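Local atomic coordinates of protein (o6-methylguanine-dna methyltransferase) (Thermococcus kodakarensis, PDB entry 1MGT), a protein that repairs O6-methylguanine and O4-methylthymine in DNA by transferring the methyl group irreversibly to one of its own cysteines, a suicide reaction that ends its activity. Residues Glu87-Phe92 with Asn133-Val138; Arg23-Ala28 with Val52-Asp57; Asp114-Lys117 with Ser122-Ala125; Arg12-Gly17 with Lys160-Glu165; Gly17-Gly22 with His41-His46. All coordinates share one frame; numbering follows the deposited sequence.

Interaction 1. Residues Glu87-Phe92 with Asn133-Val138; sequences EGVTPF and NPYPIV
A single water joins E87 to Y135, whose nearest atoms are too far apart to bond directly. It donates to E87 O at 2.7 Å and accepts from the Y135 hydroxyl, its oxygen lying 2.6 Å from Y135 OH. The same hydroxyl also accepts from the backbone N of F86, so its proton and its oxygen are both used, which is what suits a tyrosine to this place. The E87 carboxylate turns elsewhere, to Q25.

Next to this polar bridge the contact is apolar and small. V89 has CG1 anti to its backbone N (chi1 177°), which leaves CG2 to face residues 133-138. CG2 meets P134 CG at 3.9 Å and reaches the Y135 ring obliquely, with CE1 4.3 Å away. P134 in turn covers one face of that ring: its CG stands 3.7 Å above the ring plane, over the centre. The aromatic ring is thus backed by its own chain neighbour, while Y97 of helix 91-103 touches both V89 and P134.

N133 fixes the start of the turn. Its OD1 accepts from Y135 N at 2.9 Å, the donor lying well above the carbonyl plane, and its ND2 makes a weak bond to V139 O. This Asx turn, in an Asn-Pro sequence shortly before C141, the inferred methyl acceptor, fits the asparagine hinge of the MGMT family.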
# COMPACT_ATOMS: atom_id res chain seq x y z
N GLU A 87 11.81 6.37 -1.51
CA GLU A 87 12.07 7.53 -2.37
C GLU A 87 10.75 8.29 -2.51
O GLU A 87 9.71 7.64 -2.68
CB GLU A 87 12.53 7.08 -3.77
CG GLU A 87 13.94 6.52 -3.80
CD GLU A 87 14.36 5.97 -5.16
OE1 GLU A 87 13.76 6.29 -6.19
OE2 GLU A 87 15.32 5.19 -5.24
N GLY A 88 10.77 9.60 -2.38
CA GLY A 88 9.61 10.46 -2.48
C GLY A 88 8.70 10.36 -1.23
O GLY A 88 7.53 10.69 -1.34
N VAL A 89 9.25 9.91 -0.12
CA VAL A 89 8.43 9.79 1.13
C VAL A 89 9.06 10.76 2.14
O VAL A 89 10.30 10.71 2.28
CB VAL A 89 8.42 8.35 1.64
CG1 VAL A 89 7.65 8.20 2.98
CG2 VAL A 89 7.75 7.42 0.63
N THR A 90 8.28 11.63 2.73
CA THR A 90 8.84 12.59 3.72
C THR A 90 9.18 11.86 5.01
O THR A 90 8.71 10.76 5.32
CB THR A 90 7.88 13.73 4.03
OG1 THR A 90 6.73 13.26 4.76
CG2 THR A 90 7.40 14.48 2.79
N PRO A 91 10.04 12.46 5.85
CA PRO A 91 10.41 11.87 7.12
C PRO A 91 9.15 11.59 7.97
O PRO A 91 9.11 10.52 8.61
CB PRO A 91 11.30 12.93 7.77
CG PRO A 91 11.86 13.71 6.60
CD PRO A 91 10.70 13.78 5.61
N PHE A 92 8.19 12.48 7.99
CA PHE A 92 6.96 12.28 8.75
C PHE A 92 6.19 11.07 8.20
O PHE A 92 5.77 10.17 8.89
CB PHE A 92 6.03 13.48 8.71
CG PHE A 92 4.67 13.21 9.30
CD1 PHE A 92 4.57 12.97 10.67
CD2 PHE A 92 3.53 13.24 8.55
CE1 PHE A 92 3.33 12.73 11.23
CE2 PHE A 92 2.29 12.99 9.10
CZ PHE A 92 2.20 12.73 10.45
N ASN A 133 0.21 7.16 0.54
CA ASN A 133 1.04 5.97 0.66
C ASN A 133 1.33 5.35 -0.70
O ASN A 133 0.42 4.89 -1.39
CB ASN A 133 0.26 4.96 1.55
CG ASN A 133 0.98 3.65 1.72
OD1 ASN A 133 2.20 3.59 1.57
ND2 ASN A 133 0.22 2.61 2.07
N PRO A 134 2.60 5.28 -1.09
CA PRO A 134 2.96 4.67 -2.37
C PRO A 134 3.10 3.18 -2.26
O PRO A 134 3.38 2.45 -3.21
CB PRO A 134 4.31 5.35 -2.67
CG PRO A 134 4.92 5.58 -1.34
CD PRO A 134 3.78 5.82 -0.39
N TYR A 135 2.91 2.59 -1.04
CA TYR A 135 3.05 1.19 -0.81
C TYR A 135 1.81 0.49 -0.19
O TYR A 135 1.95 -0.11 0.89
CB TYR A 135 4.23 0.94 0.17
CG TYR A 135 5.51 1.70 -0.16
CD1 TYR A 135 6.09 2.50 0.81
CD2 TYR A 135 6.13 1.58 -1.40
CE1 TYR A 135 7.26 3.18 0.56
CE2 TYR A 135 7.30 2.28 -1.66
CZ TYR A 135 7.86 3.07 -0.69
OH TYR A 135 9.03 3.77 -0.92
N PRO A 136 0.71 0.52 -0.86
CA PRO A 136 -0.51 -0.18 -0.38
C PRO A 136 -0.19 -1.65 -0.25
O PRO A 136 0.76 -2.22 -0.83
CB PRO A 136 -1.55 0.09 -1.42
CG PRO A 136 -0.80 0.42 -2.67
CD PRO A 136 0.43 1.15 -2.18
N ILE A 137 -0.99 -2.35 0.57
CA ILE A 137 -0.85 -3.74 0.90
C ILE A 137 0.27 -3.96 1.91
O ILE A 137 0.02 -4.35 3.06
CB ILE A 137 -0.70 -4.74 -0.26
CG1 ILE A 137 -1.85 -4.58 -1.27
CG2 ILE A 137 -0.64 -6.19 0.26
CD1 ILE A 137 -1.54 -5.29 -2.59
N VAL A 138 1.51 -3.71 1.54
CA VAL A 138 2.65 -3.91 2.42
C VAL A 138 2.61 -2.92 3.58
O VAL A 138 2.83 -3.41 4.71
CB VAL A 138 3.96 -3.91 1.63
CG1 VAL A 138 3.86 -4.98 0.52
CG2 VAL A 138 4.20 -2.57 0.97
O HOH W 1 9.19 5.07 -3.17

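Interaction 2. Residues Arg23-Ala28 with Val52-Asp57; sequences RVQGIA and VSISLD
Q25 is the one residue of its segment that reaches residues 52-57, and its amide does nearly all the work. Its chain runs extended beyond CG (chi2 178°), long enough to carry the amide from the sheet to the neighbouring loop. NE2 donates to S53 O over 3.2 Å with an N-H...O angle of 154°, the donor tilted from the carbonyl plane. The second N-H of that nitrogen serves the carboxylate of E87, where OE1 accepts it.

The snug part lies around this amide. V52 CG1 is 3.5 Å from Q25 NE2, and I54 CD1 is 3.8 Å from Q25 OE1, so two branched aliphatic side chains shield the polar group. Both pass Q25 in the opposite direction. CG1 of I54 lies beside its backbone N, and a second bend (chi2 -62°) brings CD1 over. The outer side is looser: S53 turns its side chain away and is exposed, as is S55, and a water fills in. That water donates to Q25 OE1 at 2.7 Å and accepts from S55 N at 3.1 Å, linking two groups that do not meet directly.

Opposite I19 the strand carries a classic beta bulge, formed by Q25 and G26, and it is from here that the glutamine side chain leaves. A glutamine suits the place because one neutral amide can donate twice and accept once. The chemistry implies a directional tie between sheet and irregular loop, in which a neutral amide, not a charged group, donates to one oxygen of the E87 carboxylate.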
# COMPACT_ATOMS: atom_id res chain seq x y z
N ARG A 23 15.27 -1.13 -5.49
CA ARG A 23 14.37 -1.39 -4.36
C ARG A 23 12.98 -0.92 -4.84
O ARG A 23 12.89 -0.27 -5.89
CB ARG A 23 14.81 -0.71 -3.09
CG ARG A 23 15.80 -1.50 -2.23
CD ARG A 23 16.02 -0.77 -0.89
NE ARG A 23 16.44 0.60 -1.17
CZ ARG A 23 16.76 1.55 -0.31
NH1 ARG A 23 16.72 1.35 1.00
NH2 ARG A 23 17.14 2.75 -0.76
N VAL A 24 11.93 -1.22 -4.10
CA VAL A 24 10.59 -0.81 -4.50
C VAL A 24 10.33 0.67 -4.36
O VAL A 24 10.59 1.33 -3.37
CB VAL A 24 9.54 -1.63 -3.70
CG1 VAL A 24 8.13 -1.13 -4.00
CG2 VAL A 24 9.69 -3.12 -3.97
N GLN A 25 9.76 1.27 -5.42
CA GLN A 25 9.42 2.66 -5.47
C GLN A 25 7.91 2.87 -5.34
O GLN A 25 7.45 3.94 -4.94
CB GLN A 25 9.85 3.26 -6.85
CG GLN A 25 11.38 3.33 -6.98
CD GLN A 25 11.78 3.86 -8.36
OE1 GLN A 25 11.39 3.25 -9.34
NE2 GLN A 25 12.53 4.96 -8.42
N GLY A 26 7.14 1.86 -5.77
CA GLY A 26 5.67 2.06 -5.67
C GLY A 26 4.95 0.77 -5.96
O GLY A 26 5.44 -0.12 -6.67
N ILE A 27 3.75 0.65 -5.38
CA ILE A 27 2.93 -0.54 -5.58
C ILE A 27 1.49 -0.10 -5.83
O ILE A 27 1.06 0.89 -5.24
CB ILE A 27 2.86 -1.40 -4.27
CG1 ILE A 27 4.24 -1.89 -3.89
CG2 ILE A 27 1.87 -2.55 -4.43
CD1 ILE A 27 4.37 -2.41 -2.46
N ALA A 28 0.79 -0.82 -6.72
CA ALA A 28 -0.61 -0.52 -6.96
C ALA A 28 -1.32 -1.87 -7.15
O ALA A 28 -0.71 -2.87 -7.47
CB ALA A 28 -0.89 0.36 -8.16
N VAL A 52 11.26 11.88 -7.88
CA VAL A 52 11.69 10.51 -8.08
C VAL A 52 11.76 10.18 -9.58
O VAL A 52 10.84 10.54 -10.30
CB VAL A 52 10.70 9.54 -7.39
CG1 VAL A 52 11.16 8.11 -7.57
CG2 VAL A 52 10.61 9.93 -5.90
N SER A 53 12.84 9.56 -10.01
CA SER A 53 12.99 9.19 -11.42
C SER A 53 12.35 7.82 -11.62
O SER A 53 12.79 6.87 -10.97
CB SER A 53 14.50 9.10 -11.75
OG SER A 53 14.97 10.44 -11.72
N ILE A 54 11.35 7.74 -12.48
CA ILE A 54 10.60 6.56 -12.76
C ILE A 54 10.62 6.15 -14.25
O ILE A 54 10.44 7.01 -15.10
CB ILE A 54 9.08 6.83 -12.48
CG1 ILE A 54 8.84 7.29 -11.04
CG2 ILE A 54 8.26 5.58 -12.75
CD1 ILE A 54 9.24 6.27 -10.01
N SER A 55 10.74 4.87 -14.49
CA SER A 55 10.71 4.25 -15.79
C SER A 55 9.64 3.13 -15.74
O SER A 55 9.76 2.28 -14.88
CB SER A 55 12.06 3.58 -16.17
OG SER A 55 11.96 3.41 -17.58
N LEU A 56 8.69 3.16 -16.65
CA LEU A 56 7.63 2.17 -16.67
C LEU A 56 7.78 1.09 -17.73
O LEU A 56 6.77 0.51 -18.16
CB LEU A 56 6.26 2.83 -16.70
CG LEU A 56 5.95 3.78 -15.52
CD1 LEU A 56 4.59 4.40 -15.73
CD2 LEU A 56 5.99 3.00 -14.19
N ASP A 57 9.02 0.84 -18.12
CA ASP A 57 9.29 -0.25 -19.06
C ASP A 57 8.98 -1.56 -18.29
O ASP A 57 9.46 -1.75 -17.14
CB ASP A 57 10.74 -0.28 -19.49
CG ASP A 57 11.74 -0.10 -18.37
OD1 ASP A 57 11.68 0.91 -17.63
OD2 ASP A 57 12.62 -0.96 -18.25
O HOH W 2 11.86 3.33 -11.99

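Interaction 3. Residues Asp114-Lys117 with Ser122-Ala125; sequences DLAK and SPRA
The flat group here is the peptide linking S122 to P123, and the methyl of A116 rests over one of its faces. A116 CB lies 3.5 Å from S122 C and 3.5 Å from P123 N, nearly straight above the C-N bond. The proline ring continues this surface, its CD 4.0 Å from A116 CB. At this point the CA atoms of A116 and P123 are 5.1 Å apart, so the helix can come against the backbone itself. Alanine fits because its side chain is a single methyl; P123 fits because the first turn of a helix has no need of the N-H that proline lacks.

S122 stands at the N-cap of the following helix. Its side chain turns away from A116 and back to its own chain, where OG accepts from A125 N at 3.1 Å, N-H...O angle 159°. With OG turned between its own backbone N and carbonyl carbon (chi1 71°), the hydroxyl points to the start of the helix. Farther along, V126 of the second helix is touched by both L115 and A116, and a bound sulfate, probably from the crystallisation liquor, lies about 5 Å from the side chain of P123.

Two short helices, 112-118 and 123-131, joined by a tight turn make the helix-turn-helix of the DNA-binding domain, the second probably the recognition helix, as in relatives.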
# COMPACT_ATOMS: atom_id res chain seq x y z
N ASP A 114 -6.90 7.20 16.83
CA ASP A 114 -6.01 6.48 17.73
C ASP A 114 -4.59 6.43 17.18
O ASP A 114 -3.61 6.49 17.91
CB ASP A 114 -6.52 5.04 17.98
CG ASP A 114 -7.82 5.08 18.81
OD1 ASP A 114 -8.13 6.13 19.38
OD2 ASP A 114 -8.49 4.05 18.86
N LEU A 115 -4.50 6.35 15.83
CA LEU A 115 -3.14 6.33 15.23
C LEU A 115 -2.47 7.68 15.45
O LEU A 115 -1.28 7.75 15.80
CB LEU A 115 -3.27 5.98 13.74
CG LEU A 115 -1.98 5.99 12.92
CD1 LEU A 115 -0.95 5.04 13.49
CD2 LEU A 115 -2.30 5.56 11.47
N ALA A 116 -3.24 8.76 15.30
CA ALA A 116 -2.73 10.10 15.50
C ALA A 116 -2.28 10.28 16.95
O ALA A 116 -1.22 10.84 17.23
CB ALA A 116 -3.76 11.15 15.16
N LYS A 117 -3.11 9.79 17.89
CA LYS A 117 -2.73 9.94 19.30
C LYS A 117 -1.46 9.20 19.63
O LYS A 117 -0.60 9.71 20.39
CB LYS A 117 -3.89 9.42 20.20
CG LYS A 117 -4.91 10.52 20.42
CD LYS A 117 -6.31 10.00 20.73
CE LYS A 117 -7.27 11.19 20.78
NZ LYS A 117 -8.44 10.95 19.89
N SER A 122 -1.89 14.85 14.32
CA SER A 122 -3.32 15.05 14.12
C SER A 122 -3.88 14.03 13.14
O SER A 122 -3.19 13.50 12.27
CB SER A 122 -3.56 16.46 13.56
OG SER A 122 -3.12 16.57 12.23
N PRO A 123 -5.16 13.73 13.29
CA PRO A 123 -5.86 12.79 12.44
C PRO A 123 -5.78 13.27 10.98
O PRO A 123 -5.71 12.44 10.08
CB PRO A 123 -7.30 12.82 12.93
CG PRO A 123 -7.26 13.45 14.27
CD PRO A 123 -6.04 14.29 14.37
N ARG A 124 -5.79 14.57 10.74
CA ARG A 124 -5.68 15.09 9.38
C ARG A 124 -4.29 14.80 8.80
O ARG A 124 -4.25 14.34 7.66
CB ARG A 124 -6.03 16.56 9.28
CG ARG A 124 -7.51 16.81 9.53
CD ARG A 124 -7.81 18.32 9.54
NE ARG A 124 -9.10 18.50 10.20
CZ ARG A 124 -10.03 19.36 9.84
NH1 ARG A 124 -9.86 20.16 8.80
NH2 ARG A 124 -11.16 19.41 10.54
N ALA A 125 -3.25 14.97 9.59
CA ALA A 125 -1.90 14.64 9.09
C ALA A 125 -1.78 13.18 8.73
O ALA A 125 -1.19 12.77 7.71
CB ALA A 125 -0.85 15.08 10.12

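Interaction 4. Residues Arg12-Gly17 with Lys160-Glu165; sequences RVVWIG and KKFLLE
R12-G17 is a stretch of extended strand and K160-E165 a regular helix, with L164 N bonded to K160 O at 2.9 Å. Their backbones stay well apart: even R12 and F162, the nearest pair, have CA atoms 9.8 Å from each other. Side chains must therefore span the gap. Alternation along the strand sends R12 and V14 toward the helix and V13 away from it, and from the helix F162 comes to meet them.

F162 swings CG away from its backbone N (chi1 166°) and so carries its ring out from the helix and in between the two strand residues. R12 CD touches F162 CE1 at 3.7 Å, using the aliphatic part of its chain, and passes the ring in the opposite direction. V14 comes against the far end of the ring, its CG2 3.8 Å from F162 CZ. Both approaches are oblique. The guanidinium plane of R12 stands 72° from the ring of F162; its cation-pi partner is F31. R12 NH1 and E165 OE2 carry opposite charges but remain 5.7 Å apart, so any attraction is a weak, long-range one.

Arginine suits the edge of this buried site, since its methylenes can pack while its charged end points on; valine, beta-branched and compact, suits a strand. The arrangement is that of a helix of the C-terminal DNA-binding domain set on the sheet of the N-terminal domain, whose sequence family belongs to the RNase H clan.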
# COMPACT_ATOMS: atom_id res chain seq x y z
N ARG A 12 -12.00 -14.44 -7.24
CA ARG A 12 -11.60 -13.05 -7.55
C ARG A 12 -10.25 -13.04 -8.24
O ARG A 12 -9.46 -13.98 -8.11
CB ARG A 12 -11.51 -12.22 -6.27
CG ARG A 12 -12.78 -12.29 -5.42
CD ARG A 12 -12.93 -11.00 -4.60
NE ARG A 12 -13.28 -9.89 -5.47
CZ ARG A 12 -13.99 -8.82 -5.14
NH1 ARG A 12 -14.46 -8.68 -3.91
NH2 ARG A 12 -14.21 -7.88 -6.06
N VAL A 13 -10.00 -11.96 -8.97
CA VAL A 13 -8.71 -11.84 -9.66
C VAL A 13 -8.10 -10.53 -9.13
O VAL A 13 -8.86 -9.58 -9.03
CB VAL A 13 -8.85 -11.78 -11.18
CG1 VAL A 13 -7.55 -11.37 -11.83
CG2 VAL A 13 -9.23 -13.19 -11.71
N VAL A 14 -6.86 -10.56 -8.73
CA VAL A 14 -6.20 -9.35 -8.24
C VAL A 14 -4.96 -9.08 -9.12
O VAL A 14 -4.14 -9.98 -9.26
CB VAL A 14 -5.71 -9.50 -6.79
CG1 VAL A 14 -4.97 -8.26 -6.33
CG2 VAL A 14 -6.92 -9.72 -5.85
N TRP A 15 -4.85 -7.87 -9.63
CA TRP A 15 -3.69 -7.48 -10.44
C TRP A 15 -2.75 -6.66 -9.56
O TRP A 15 -3.26 -5.77 -8.87
CB TRP A 15 -4.18 -6.56 -11.58
CG TRP A 15 -4.85 -7.36 -12.68
CD1 TRP A 15 -6.14 -7.76 -12.76
CD2 TRP A 15 -4.18 -7.85 -13.85
NE1 TRP A 15 -6.33 -8.48 -13.92
CE2 TRP A 15 -5.16 -8.54 -14.61
CE3 TRP A 15 -2.87 -7.76 -14.32
CZ2 TRP A 15 -4.84 -9.15 -15.82
CZ3 TRP A 15 -2.57 -8.37 -15.53
CH2 TRP A 15 -3.55 -9.05 -16.26
N ILE A 16 -1.47 -6.94 -9.56
CA ILE A 16 -0.53 -6.19 -8.72
C ILE A 16 0.56 -5.60 -9.63
O ILE A 16 1.08 -6.33 -10.47
CB ILE A 16 0.07 -7.08 -7.63
CG1 ILE A 16 -1.01 -7.51 -6.61
CG2 ILE A 16 1.19 -6.36 -6.88
CD1 ILE A 16 -0.47 -8.58 -5.64
N GLY A 17 0.87 -4.32 -9.42
CA GLY A 17 1.91 -3.68 -10.26
C GLY A 17 2.97 -3.13 -9.29
O GLY A 17 2.58 -2.60 -8.25
N LYS A 160 -10.61 -1.93 -0.16
CA LYS A 160 -10.32 -1.93 1.31
C LYS A 160 -11.04 -3.07 2.02
O LYS A 160 -10.48 -3.79 2.85
CB LYS A 160 -10.73 -0.59 1.93
CG LYS A 160 -10.13 -0.43 3.36
CD LYS A 160 -10.51 0.95 3.88
CE LYS A 160 -9.79 1.30 5.17
NZ LYS A 160 -10.15 2.68 5.61
N LYS A 161 -12.30 -3.26 1.69
CA LYS A 161 -13.13 -4.31 2.27
C LYS A 161 -12.61 -5.69 1.94
O LYS A 161 -12.61 -6.61 2.76
CB LYS A 161 -14.57 -4.18 1.76
CG LYS A 161 -15.47 -3.36 2.64
CD LYS A 161 -16.83 -3.09 2.02
CE LYS A 161 -17.58 -4.36 1.66
NZ LYS A 161 -18.94 -4.06 1.11
N PHE A 162 -12.12 -5.87 0.71
CA PHE A 162 -11.56 -7.15 0.29
C PHE A 162 -10.34 -7.51 1.12
O PHE A 162 -10.16 -8.66 1.56
CB PHE A 162 -11.24 -7.08 -1.21
CG PHE A 162 -10.36 -8.20 -1.67
CD1 PHE A 162 -10.86 -9.46 -1.88
CD2 PHE A 162 -9.01 -7.95 -1.89
CE1 PHE A 162 -10.03 -10.49 -2.31
CE2 PHE A 162 -8.18 -8.97 -2.32
CZ PHE A 162 -8.70 -10.23 -2.52
N LEU A 163 -9.45 -6.52 1.31
CA LEU A 163 -8.27 -6.73 2.10
C LEU A 163 -8.67 -7.03 3.56
O LEU A 163 -8.10 -7.95 4.13
CB LEU A 163 -7.32 -5.53 2.08
CG LEU A 163 -6.65 -5.30 0.68
CD1 LEU A 163 -5.71 -4.12 0.78
CD2 LEU A 163 -5.94 -6.58 0.26
N LEU A 164 -9.63 -6.29 4.10
CA LEU A 164 -10.01 -6.58 5.51
C LEU A 164 -10.61 -7.96 5.64
O LEU A 164 -10.33 -8.70 6.59
CB LEU A 164 -10.93 -5.49 6.06
CG LEU A 164 -10.20 -4.14 6.27
CD1 LEU A 164 -11.17 -3.02 6.59
CD2 LEU A 164 -9.14 -4.30 7.36
N GLU A 165 -11.45 -8.35 4.68
CA GLU A 165 -12.09 -9.66 4.71
C GLU A 165 -11.08 -10.79 4.70
O GLU A 165 -11.15 -11.76 5.48
CB GLU A 165 -13.07 -9.77 3.53
CG GLU A 165 -13.50 -11.23 3.31
CD GLU A 165 -14.72 -11.35 2.44
OE1 GLU A 165 -15.55 -12.25 2.73
OE2 GLU A 165 -14.86 -10.56 1.47

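Interaction 5. Residues Gly17-Gly22 with His41-His46; sequences GVIFSG and HDLAEH
I19, the strand residue that meets L43 and A44, has its backbone N tied to G26 O at 2.8 Å, a short bond to the neighbouring strand; Q25 N also reaches I19 O, at 2.9 Å. These bonds hold the main chain of I19 so that its side chain stands off the sheet toward the helix. CG1 and CD1 run out in an extended line (chi2 178°), and the terminal methyl does the touching. I19 CD1 lies 4.3 Å from L43 CD2 and 4.5 Å from A44 CB, distances of loose packing without polar contact across it.

The setting is the three-stranded antiparallel sheet of the N-terminal domain, of the RNase H clan, with helix 33-49 packed against one face. V18, next to I19, points to the other face, where it touches Y63, P64 and V67 of helix 63-71. An isoleucine is apt on such a strand, since its branched CB favours the extended backbone and its long arm bridges to the helix. On the helix, L43 sends its branches forward with CG turned opposite its backbone N (chi1 -177°), and A44 is small enough to let the methyl of I19 come near.

The helix is regular here, E45 N bonding to H41 O at 3.0 Å. Its outer side is charged: D42 forms a salt bridge with K38 one turn earlier, consistent with the intra-helix ion pairs reported for this hyperthermostable protein. L43 also rests on P134.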
# COMPACT_ATOMS: atom_id res chain seq x y z
N GLY A 17 0.87 -4.32 -9.42
CA GLY A 17 1.91 -3.68 -10.26
C GLY A 17 2.97 -3.13 -9.29
O GLY A 17 2.58 -2.60 -8.25
N VAL A 18 4.24 -3.30 -9.59
CA VAL A 18 5.31 -2.81 -8.73
C VAL A 18 6.31 -1.98 -9.57
O VAL A 18 6.77 -2.48 -10.60
CB VAL A 18 6.08 -3.96 -8.05
CG1 VAL A 18 7.17 -3.40 -7.13
CG2 VAL A 18 5.15 -4.86 -7.22
N ILE A 19 6.49 -0.75 -9.16
CA ILE A 19 7.46 0.14 -9.82
C ILE A 19 8.73 -0.05 -9.01
O ILE A 19 8.69 0.02 -7.76
CB ILE A 19 7.01 1.59 -9.76
CG1 ILE A 19 5.62 1.76 -10.41
CG2 ILE A 19 8.08 2.46 -10.41
CD1 ILE A 19 5.10 3.20 -10.33
N PHE A 20 9.86 -0.33 -9.65
CA PHE A 20 11.07 -0.56 -8.85
C PHE A 20 12.32 -0.16 -9.64
O PHE A 20 12.27 -0.07 -10.87
CB PHE A 20 11.21 -2.04 -8.48
CG PHE A 20 11.35 -2.98 -9.65
CD1 PHE A 20 12.63 -3.44 -10.00
CD2 PHE A 20 10.27 -3.41 -10.37
CE1 PHE A 20 12.79 -4.31 -11.08
CE2 PHE A 20 10.42 -4.27 -11.45
CZ PHE A 20 11.68 -4.73 -11.80
N SER A 21 13.36 0.07 -8.90
CA SER A 21 14.67 0.45 -9.47
C SER A 21 15.69 0.07 -8.40
O SER A 21 16.04 0.96 -7.61
CB SER A 21 14.70 1.96 -9.68
OG SER A 21 15.95 2.35 -10.25
N GLY A 22 16.03 -1.19 -8.26
CA GLY A 22 17.01 -1.46 -7.15
C GLY A 22 16.24 -1.92 -5.91
O GLY A 22 16.57 -2.95 -5.31
N HIS A 41 -0.12 4.91 -13.19
CA HIS A 41 0.19 6.21 -13.75
C HIS A 41 -0.02 7.33 -12.74
O HIS A 41 0.79 8.26 -12.60
CB HIS A 41 -0.69 6.47 -15.01
CG HIS A 41 -0.14 5.65 -16.15
ND1 HIS A 41 1.11 5.90 -16.70
CD2 HIS A 41 -0.66 4.60 -16.82
CE1 HIS A 41 1.31 5.02 -17.66
NE2 HIS A 41 0.29 4.22 -17.77
N ASP A 42 -1.12 7.23 -11.97
CA ASP A 42 -1.37 8.25 -10.94
C ASP A 42 -0.23 8.24 -9.92
O ASP A 42 0.20 9.29 -9.45
CB ASP A 42 -2.69 7.98 -10.21
CG ASP A 42 -3.93 8.33 -11.01
OD1 ASP A 42 -5.03 7.84 -10.65
OD2 ASP A 42 -3.85 9.07 -12.00
N LEU A 43 0.24 7.05 -9.54
CA LEU A 43 1.33 6.90 -8.58
C LEU A 43 2.64 7.44 -9.16
O LEU A 43 3.36 8.16 -8.49
CB LEU A 43 1.52 5.42 -8.25
CG LEU A 43 2.59 5.06 -7.20
CD1 LEU A 43 2.36 5.84 -5.92
CD2 LEU A 43 2.55 3.57 -6.95
N ALA A 44 2.91 7.14 -10.43
CA ALA A 44 4.15 7.64 -11.05
C ALA A 44 4.15 9.17 -11.13
O ALA A 44 5.21 9.81 -11.00
CB ALA A 44 4.23 7.05 -12.46
N GLU A 45 3.02 9.79 -11.37
CA GLU A 45 2.89 11.23 -11.48
C GLU A 45 3.16 11.86 -10.11
O GLU A 45 3.85 12.87 -10.02
CB GLU A 45 1.53 11.66 -12.00
CG GLU A 45 1.49 13.10 -12.51
CD GLU A 45 2.19 13.25 -13.86
OE1 GLU A 45 2.07 12.37 -14.74
OE2 GLU A 45 2.88 14.29 -14.03
N HIS A 46 2.59 11.25 -9.07
CA HIS A 46 2.82 11.74 -7.72
C HIS A 46 4.29 11.62 -7.33
O HIS A 46 4.85 12.58 -6.81
CB HIS A 46 1.93 10.93 -6.76
CG HIS A 46 2.36 11.10 -5.33
ND1 HIS A 46 2.07 12.24 -4.62
CD2 HIS A 46 3.06 10.29 -4.49
CE1 HIS A 46 2.56 12.15 -3.40
NE2 HIS A 46 3.16 10.98 -3.30

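In the fold
Interactions 2 and 5 are nearly one site, their centres 3 Å apart: strands 12-20 and 24-30 are neighbours in the sheet, and each meets its own partner, a loop or a helix. Interaction 4 shares G17 with interaction 5, their centres about 19 Å apart, and lies at the other end of strand 12-20, where the C-terminal helix comes in. Interaction 1 lies nearest the active site, Y135 and C141 side chains about 8 Å apart, and ties to the sheet through hydrogen bonds, P134 O to I27 N at 2.8 Å and Q25 NE2 to E87 OE1 at 2.9 Å. Interaction 3 lies farther out, about 17 Å from interaction 1 between centres, though F92 CE2 comes within 3.8 Å of A125 O.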